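Local coordinates for lipoprotein (Colwellia psychrerythraea, PDB 3O0Y), which is a putative lipoprotein of unknown function whose family belongs to a metallopeptidase-like clan, at residues T102-Q107 and L598-N603. Numbering follows the deposited sequence.
Sequences TKNNQQ and LSRNVN
Arg600 lies alongside Asn104, the two side chains running opposite ways, with its guanidinium nearly coplanar with the asparagine amide. NH1 gives its proton to Asn104 OD1 over 2.7 Å, a fairly straight bond (162° at the hydrogen) with the donor tilted somewhat from the carbonyl plane. Arginine suits the place because its long, flat end carries several N-H groups: NH1 and NH2 also converge end-on, in the guanidinium plane, on the one side-chain oxygen of Gln107. Arg600 NH1 lies 2.9 Å from Gln107 OE1 and stands above the carbonyl plane. Arg600 NH2, 3.0 Å from Gln107 OE1, meets a lone pair of that oxygen instead. Gln107 is extended, CG anti to the backbone N (chi1 -179°), the extra methylene of glutamine carrying its amide out to the guanidinium edge. Asparagine suits position 104 because its amide both accepts and donates: OD1 takes the arginine proton while ND2, 2.9 Å from Asn601 OD1, gives one to a lone pair in the plane of that carbonyl. Together the two bonds help to set which way round this buried amide lies, although the second is bent, and extend the network to Asn601, also buried, whose side chain touches Val586 of helix 580-588. An alanine in place of Arg600 would probably leave Asn104 OD1 and Gln107 OE1 without these donors and a gap where the guanidinium bridged the two helices. The segment axes stay 11.7 Å apart at closest approach and run almost antiparallel, at 169°, and the space is bridged by polar side chains. The arrangement is a polar interhelical hydrogen-bond network, joining helix 100-117 to the C-terminal helix 595-608 within this mainly helical protein of the DUF885 family.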
# COMPACT_ATOMS: atom_id res chain seq x y z
N THR A 102 -24.50 -11.27 -6.54
CA THR A 102 -25.30 -10.29 -5.82
C THR A 102 -25.16 -10.52 -4.30
O THR A 102 -24.97 -9.59 -3.51
CB THR A 102 -26.78 -10.28 -6.43
OG1 THR A 102 -26.66 -9.93 -7.84
CG2 THR A 102 -27.62 -9.26 -5.72
N LYS A 103 -25.09 -11.78 -3.91
CA LYS A 103 -24.83 -12.10 -2.53
C LYS A 103 -23.45 -11.69 -2.09
O LYS A 103 -23.21 -11.16 -0.98
CB LYS A 103 -25.05 -13.59 -2.27
CG LYS A 103 -26.52 -14.01 -2.53
CD LYS A 103 -26.74 -15.46 -2.07
CE LYS A 103 -28.01 -16.12 -2.64
NZ LYS A 103 -27.72 -17.03 -3.83
N ASN A 104 -22.48 -11.92 -2.96
CA ASN A 104 -21.12 -11.55 -2.60
C ASN A 104 -20.97 -9.99 -2.54
O ASN A 104 -20.21 -9.48 -1.76
CB ASN A 104 -20.13 -12.07 -3.65
CG ASN A 104 -19.80 -13.55 -3.47
OD1 ASN A 104 -20.19 -14.19 -2.47
ND2 ASN A 104 -19.13 -14.12 -4.50
N ASN A 105 -21.64 -9.25 -3.43
CA ASN A 105 -21.62 -7.80 -3.33
C ASN A 105 -22.09 -7.33 -1.96
O ASN A 105 -21.50 -6.44 -1.40
CB ASN A 105 -22.48 -7.14 -4.40
CG ASN A 105 -21.86 -7.15 -5.79
OD1 ASN A 105 -20.67 -7.26 -5.92
ND2 ASN A 105 -22.70 -6.93 -6.84
N GLN A 106 -23.16 -7.93 -1.43
CA GLN A 106 -23.67 -7.55 -0.13
C GLN A 106 -22.65 -7.79 0.94
O GLN A 106 -22.43 -6.93 1.79
CB GLN A 106 -24.97 -8.31 0.20
CG GLN A 106 -25.53 -7.90 1.55
CD GLN A 106 -26.88 -8.60 1.80
OE1 GLN A 106 -27.14 -9.67 1.24
NE2 GLN A 106 -27.77 -7.93 2.48
N GLN A 107 -22.09 -8.99 0.95
CA GLN A 107 -21.11 -9.34 1.99
C GLN A 107 -19.85 -8.50 1.89
O GLN A 107 -19.38 -7.94 2.92
CB GLN A 107 -20.76 -10.81 1.92
CG GLN A 107 -19.76 -11.22 2.99
CD GLN A 107 -19.63 -12.77 3.12
OE1 GLN A 107 -20.48 -13.48 2.59
NE2 GLN A 107 -18.62 -13.26 3.90
N LEU A 598 -13.34 -15.30 -1.35
CA LEU A 598 -12.46 -16.03 -2.28
C LEU A 598 -12.73 -17.56 -2.12
O LEU A 598 -12.88 -18.26 -3.11
CB LEU A 598 -10.99 -15.70 -2.00
CG LEU A 598 -9.98 -16.43 -2.92
CD1 LEU A 598 -10.25 -16.17 -4.41
CD2 LEU A 598 -8.54 -16.02 -2.52
N SER A 599 -12.88 -18.04 -0.88
CA SER A 599 -13.08 -19.52 -0.69
C SER A 599 -14.43 -19.92 -1.30
O SER A 599 -14.54 -20.99 -1.90
CB SER A 599 -13.03 -20.01 0.77
OG SER A 599 -11.82 -19.50 1.38
N ARG A 600 -15.45 -19.10 -1.05
CA ARG A 600 -16.79 -19.37 -1.62
C ARG A 600 -16.75 -19.43 -3.14
O ARG A 600 -17.40 -20.31 -3.74
CB ARG A 600 -17.81 -18.30 -1.18
CG ARG A 600 -19.12 -18.48 -1.92
CD ARG A 600 -20.12 -17.38 -1.54
NE ARG A 600 -20.21 -17.37 -0.10
CZ ARG A 600 -20.27 -16.29 0.66
NH1 ARG A 600 -20.26 -15.05 0.14
NH2 ARG A 600 -20.35 -16.45 1.97
N ASN A 601 -16.00 -18.52 -3.77
CA ASN A 601 -15.89 -18.52 -5.25
C ASN A 601 -15.13 -19.73 -5.79
O ASN A 601 -15.52 -20.35 -6.81
CB ASN A 601 -15.28 -17.21 -5.77
CG ASN A 601 -16.23 -16.04 -5.60
OD1 ASN A 601 -17.45 -16.26 -5.49
ND2 ASN A 601 -15.71 -14.79 -5.68
N VAL A 602 -14.06 -20.10 -5.08
CA VAL A 602 -13.31 -21.32 -5.47
C VAL A 602 -14.21 -22.51 -5.37
O VAL A 602 -14.28 -23.35 -6.25
CB VAL A 602 -12.01 -21.49 -4.62
CG1 VAL A 602 -11.38 -22.91 -4.79
CG2 VAL A 602 -10.99 -20.39 -5.04
N ASN A 603 -14.96 -22.59 -4.27
CA ASN A 603 -15.89 -23.71 -4.06
C ASN A 603 -17.02 -23.78 -5.09
O ASN A 603 -17.35 -24.90 -5.60
CB ASN A 603 -16.46 -23.67 -2.66
CG ASN A 603 -15.50 -24.16 -1.62
OD1 ASN A 603 -14.57 -24.92 -1.89
ND2 ASN A 603 -15.78 -23.76 -0.38